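Local coordinates for protein toll-receptor-related 2 (Hydra vulgaris, PDB 4W8H) that probably relays signals inside the cell through its cytoplasmic TIR domain, as part of a Toll-related membrane receptor of the lower metazoan Hydra, at residues R16-V19 / I20-V24; L23-K26 / L27-G31. One frame throughout, in Å; residues are numbered along the deposited sequence. Where two conformers were deposited one is given.

Interaction 1: residues R16-V19 / I20-V24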
loop_
_atom_site.group_PDB
_atom_site.type_symbol
_atom_site.label_atom_id
_atom_site.label_comp_id
_atom_site.label_asym_id
_atom_site.label_seq_id
_atom_site.Cartn_x
_atom_site.Cartn_y
_atom_site.Cartn_z
ATOM N N ARG A 16 7.105 9.299 3.058
ATOM C CA ARG A 16 6.152 10.119 2.327
ATOM C C ARG A 16 6.666 10.651 1.015
ATOM O O ARG A 16 5.881 10.785 0.074
ATOM C CB ARG A 16 5.656 11.269 3.194
ATOM C CG ARG A 16 4.397 11.960 2.678
ATOM C CD ARG A 16 3.737 12.778 3.765
ATOM N NE ARG A 16 4.573 13.898 4.150
ATOM C CZ ARG A 16 4.257 14.784 5.089
ATOM N NH1 ARG A 16 3.123 14.682 5.769
ATOM N NH2 ARG A 16 5.096 15.759 5.350
ATOM N N GLU A 17 7.939 11.049 0.973
ATOM C CA GLU A 17 8.452 11.650 -0.262
ATOM C C GLU A 17 8.251 10.724 -1.468
ATOM O O GLU A 17 7.655 11.125 -2.484
ATOM C CB GLU A 17 9.923 12.076 -0.124
ATOM C CG GLU A 17 10.470 12.893 -1.300
ATOM C CD GLU A 17 11.973 13.297 -1.130
ATOM O OE1 GLU A 17 12.624 12.802 -0.189
ATOM O OE2 GLU A 17 12.495 14.111 -1.922
ATOM N N TRP A 18 8.748 9.485 -1.372
ATOM C CA TRP A 18 8.619 8.527 -2.481
ATOM C C TRP A 18 7.162 8.139 -2.643
ATOM O O TRP A 18 6.641 8.055 -3.749
ATOM C CB TRP A 18 9.471 7.287 -2.220
ATOM C CG TRP A 18 9.476 6.297 -3.329
ATOM C CD1 TRP A 18 10.321 6.272 -4.410
ATOM C CD2 TRP A 18 8.647 5.157 -3.441
ATOM N NE1 TRP A 18 10.045 5.193 -5.196
ATOM C CE2 TRP A 18 9.039 4.469 -4.616
ATOM C CE3 TRP A 18 7.629 4.611 -2.649
ATOM C CZ2 TRP A 18 8.420 3.276 -5.034
ATOM C CZ3 TRP A 18 7.027 3.401 -3.051
ATOM C CH2 TRP A 18 7.413 2.765 -4.253
ATOM N N VAL A 19 6.450 7.939 -1.543
ATOM C CA VAL A 19 5.065 7.495 -1.659
ATOM C C VAL A 19 4.206 8.505 -2.377
ATOM O O VAL A 19 3.449 8.133 -3.278
ATOM C CB VAL A 19 4.484 7.092 -0.287
ATOM C CG1 VAL A 19 2.941 6.890 -0.430
ATOM C CG2 VAL A 19 5.173 5.834 0.210
ATOM N N ILE A 20 4.300 9.779 -2.011
ATOM C CA ILE A 20 3.421 10.753 -2.615
ATOM C C ILE A 20 3.935 11.168 -3.994
ATOM O O ILE A 20 3.169 11.209 -4.976
ATOM C CB ILE A 20 3.261 11.970 -1.721
ATOM C CG1 ILE A 20 2.614 11.563 -0.392
ATOM C CG2 ILE A 20 2.436 13.046 -2.434
ATOM C CD1 ILE A 20 1.199 11.088 -0.517
ATOM N N ASN A 21 5.230 11.479 -4.092
ATOM C CA ASN A 21 5.736 12.050 -5.329
ATOM C C ASN A 21 6.026 11.057 -6.405
ATOM O O ASN A 21 6.075 11.452 -7.585
ATOM C CB ASN A 21 6.991 12.891 -5.044
ATOM C CG ASN A 21 6.718 14.014 -4.095
ATOM O OD1 ASN A 21 7.338 14.116 -3.044
ATOM N ND2 ASN A 21 5.746 14.836 -4.433
ATOM N N THR A 22 6.259 9.795 -6.039
ATOM C CA THR A 22 6.529 8.754 -7.034
ATOM C C THR A 22 5.371 7.784 -7.159
ATOM O O THR A 22 4.772 7.676 -8.226
ATOM C CB THR A 22 7.872 8.047 -6.750
ATOM O OG1 THR A 22 8.937 9.002 -6.805
ATOM C CG2 THR A 22 8.133 6.927 -7.774
ATOM N N LEU A 23 5.030 7.085 -6.079
ATOM C CA LEU A 23 4.011 6.045 -6.188
ATOM C C LEU A 23 2.627 6.594 -6.491
ATOM O O LEU A 23 1.977 6.182 -7.472
ATOM C CB LEU A 23 4.034 5.228 -4.886
ATOM C CG LEU A 23 2.975 4.133 -4.747
ATOM C CD1 LEU A 23 3.090 3.086 -5.792
ATOM C CD2 LEU A 23 3.009 3.540 -3.358
ATOM N N VAL A 24 2.129 7.512 -5.649
ATOM C CA VAL A 24 0.784 8.042 -5.906
ATOM C C VAL A 24 0.739 8.789 -7.231
ATOM O O VAL A 24 -0.193 8.642 -8.010
ATOM C CB VAL A 24 0.330 8.965 -4.751
ATOM C CG1 VAL A 24 -0.918 9.726 -5.098
ATOM C CG2 VAL A 24 0.114 8.173 -3.488
HETATM O O HOH W 1 10.019 10.756 -5.001
#

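Interaction 2: residues L23-K26 / L27-G31. Unlike the reference sequence in segment 23-26: K26 (reference Glu). Unlike the reference sequence in segment 27-31: L27 (reference Val).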
loop_
_atom_site.group_PDB
_atom_site.type_symbol
_atom_site.label_atom_id
_atom_site.label_comp_id
_atom_site.label_asym_id
_atom_site.label_seq_id
_atom_site.Cartn_x
_atom_site.Cartn_y
_atom_site.Cartn_z
ATOM N N LEU A 23 5.030 7.085 -6.079
ATOM C CA LEU A 23 4.011 6.045 -6.188
ATOM C C LEU A 23 2.627 6.594 -6.491
ATOM O O LEU A 23 1.977 6.182 -7.472
ATOM C CB LEU A 23 4.034 5.228 -4.886
ATOM C CG LEU A 23 2.975 4.133 -4.747
ATOM C CD1 LEU A 23 3.090 3.086 -5.792
ATOM C CD2 LEU A 23 3.009 3.540 -3.358
ATOM N N VAL A 24 2.129 7.512 -5.649
ATOM C CA VAL A 24 0.784 8.042 -5.906
ATOM C C VAL A 24 0.739 8.789 -7.231
ATOM O O VAL A 24 -0.193 8.642 -8.010
ATOM C CB VAL A 24 0.330 8.965 -4.751
ATOM C CG1 VAL A 24 -0.918 9.726 -5.098
ATOM C CG2 VAL A 24 0.114 8.173 -3.488
ATOM N N PHE A 25 1.756 9.604 -7.493
ATOM C CA PHE A 25 1.862 10.338 -8.745
ATOM C C PHE A 25 1.711 9.416 -9.938
ATOM O O PHE A 25 0.918 9.709 -10.836
ATOM C CB PHE A 25 3.217 11.037 -8.769
ATOM C CG PHE A 25 3.463 11.920 -9.966
ATOM C CD1 PHE A 25 2.760 13.091 -10.115
ATOM C CD2 PHE A 25 4.451 11.621 -10.866
ATOM C CE1 PHE A 25 3.026 13.945 -11.189
ATOM C CE2 PHE A 25 4.714 12.470 -11.947
ATOM C CZ PHE A 25 3.996 13.610 -12.090
ATOM N N LYS A 26 2.445 8.318 -9.963
ATOM C CA LYS A 26 2.379 7.407 -11.100
ATOM C C LYS A 26 1.061 6.664 -11.180
ATOM O O LYS A 26 0.528 6.444 -12.285
ATOM C CB LYS A 26 3.549 6.463 -11.069
ATOM C CG LYS A 26 4.814 7.155 -11.579
ATOM C CD LYS A 26 5.932 6.203 -11.815
ATOM C CE LYS A 26 5.646 5.148 -12.881
ATOM N NZ LYS A 26 5.150 5.642 -14.184
ATOM N N LEU A 27 0.529 6.248 -10.027
ATOM C CA LEU A 27 -0.751 5.560 -10.037
ATOM C C LEU A 27 -1.833 6.439 -10.626
ATOM O O LEU A 27 -2.594 6.008 -11.499
ATOM C CB LEU A 27 -1.121 5.129 -8.613
ATOM C CG LEU A 27 -0.351 3.954 -8.011
ATOM C CD1 LEU A 27 -0.545 3.931 -6.487
ATOM C CD2 LEU A 27 -0.765 2.623 -8.604
ATOM N N GLU A 28 -1.898 7.689 -10.186
ATOM C CA GLU A 28 -2.954 8.590 -10.623
ATOM C C GLU A 28 -2.786 8.931 -12.103
ATOM O O GLU A 28 -3.771 9.023 -12.847
ATOM C CB GLU A 28 -3.030 9.807 -9.696
ATOM C CG GLU A 28 -3.537 9.410 -8.287
ATOM C CD GLU A 28 -3.848 10.578 -7.401
ATOM O OE1 GLU A 28 -3.201 11.636 -7.507
ATOM O OE2 GLU A 28 -4.756 10.406 -6.570
ATOM N N ARG A 29 -1.540 9.074 -12.545
ATOM C CA ARG A 29 -1.310 9.334 -13.994
ATOM C C ARG A 29 -1.777 8.169 -14.862
ATOM O O ARG A 29 -2.187 8.356 -16.004
ATOM C CB ARG A 29 0.156 9.646 -14.244
ATOM C CG ARG A 29 0.512 11.060 -13.812
ATOM C CD ARG A 29 1.996 11.311 -13.831
ATOM N NE ARG A 29 2.533 11.245 -15.184
ATOM C CZ ARG A 29 2.684 12.289 -15.998
ATOM N NH1 ARG A 29 2.348 13.503 -15.588
ATOM N NH2 ARG A 29 3.187 12.120 -17.221
ATOM N N ALA A 30 -1.690 6.962 -14.296
ATOM C CA ALA A 30 -2.084 5.730 -14.981
ATOM C C ALA A 30 -3.597 5.482 -14.901
ATOM O O ALA A 30 -4.065 4.435 -15.359
ATOM C CB ALA A 30 -1.313 4.521 -14.396
ATOM N N GLY A 31 -4.348 6.436 -14.340
ATOM C CA GLY A 31 -5.775 6.298 -14.205
ATOM C C GLY A 31 -6.266 5.448 -13.063
ATOM O O GLY A 31 -7.442 5.079 -13.013
#

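Interaction 1: residues R16-V19 / I20-V24
A pi-type turn widens the first long helix of this flavodoxin-like TIR domain, helix 16-29, just where W18 and V19 meet T22, L23 and V24. Up to N21 the bonding is that of an ordinary alpha helix, with I20 N reaching R16 O at 2.8 Å and N21 N reaching E17 O. At W18 the pattern changes. Its carbonyl oxygen takes two amides: L23 N, 3.0 Å away, lies nearly straight out from W18 O, whereas T22 N, 2.9 Å from the same oxygen, is tilted 35° from the carbonyl plane and makes the more bent bond. V24 N then binds V19 O, again five residues back. T22 comes over one face of the W18 indole: its CB stands 4.0 Å from the centroid of the five-membered ring, a CH-pi contact, and its CG2 packs on W18 NE1. With CG anti to the backbone N (chi1 -176°), the indole swings along the helix to meet T22, and CZ3 at the six-membered end rests against L23 CB, 4.0 Å away. Further out, Y92 stacks on the W18 ring and W109 meets it at a steep angle, while V19 and L23 both press on I9 and V64 of the central sheet. A water 2.7 Å from T22 OG1 also gives a weak bond to E17 O. The wider turn thus keeps its backbone bonded: W18 O, gripped by two amides, bridges the change from i+4 to i+5 bonding. T22 and L23 pack aliphatic carbons over one face of the indole, and Y92 and W109 add aromatic contacts to it.

Interaction 2: residues L23-K26 / L27-G31
R29 CD sits over one face of the F25 ring, 3.6 Å from its centroid and 17° off the ring normal, a CH-pi contact between side chains one helical turn apart. A bend in the arginine chain at chi3 (65°) carries the guanidinium on past F25 CZ, its plane 27° from that of the ring. On the buried side of the helix, L27 lies alongside L23 and points the same way, with the two CD1 atoms 3.8 Å apart. V24 and E28 are likewise side by side: V24 CG1 touches the carboxylate carbon CD of E28 at 3.8 Å. The same turns carry the backbone bonds L27 N to L23 O, E28 N to V24 O and R29 N to F25 O, followed by A30 N to K26 O at 3.0 Å. The helix closes in a Schellman motif, in which G31, with positive phi, returns its N to E28 O at 3.0 Å. Farther out, L27 packs on F123 and I126 of helix 115-127 and on I62 of the sheet, K26 makes a cation-pi contact with W119, and E28 OE2 forms a salt bridge with R39. This end of the helix is therefore two-sided: leucines bury against neighbouring elements, while the charge of E28 is met by R39 and the aliphatic part of R29 lies on the ring of F25, a residue at the protein surface.

How the interactions relate
Both interactions lie on helix 16-29, the crossover helix of the beta-alpha-beta unit that joins strands 5-10 and 34-35 of the parallel sheet. Interaction 1 comes first along the chain and interaction 2 follows, sharing L23 and V24; their centres are about 10 Å apart, and they touch where I20 O packs on F25 CB. The widened turn belongs to the earlier contact and the helix end to the later one. L23 joins the two in a buried row with V19 and L27, set against I9 of strand 5-10. V19, L23 and L27, spread over both contacts, are side chains through which the helix packs on the sheet of the TIR fold; L23 and L27 also meet helix 115-127.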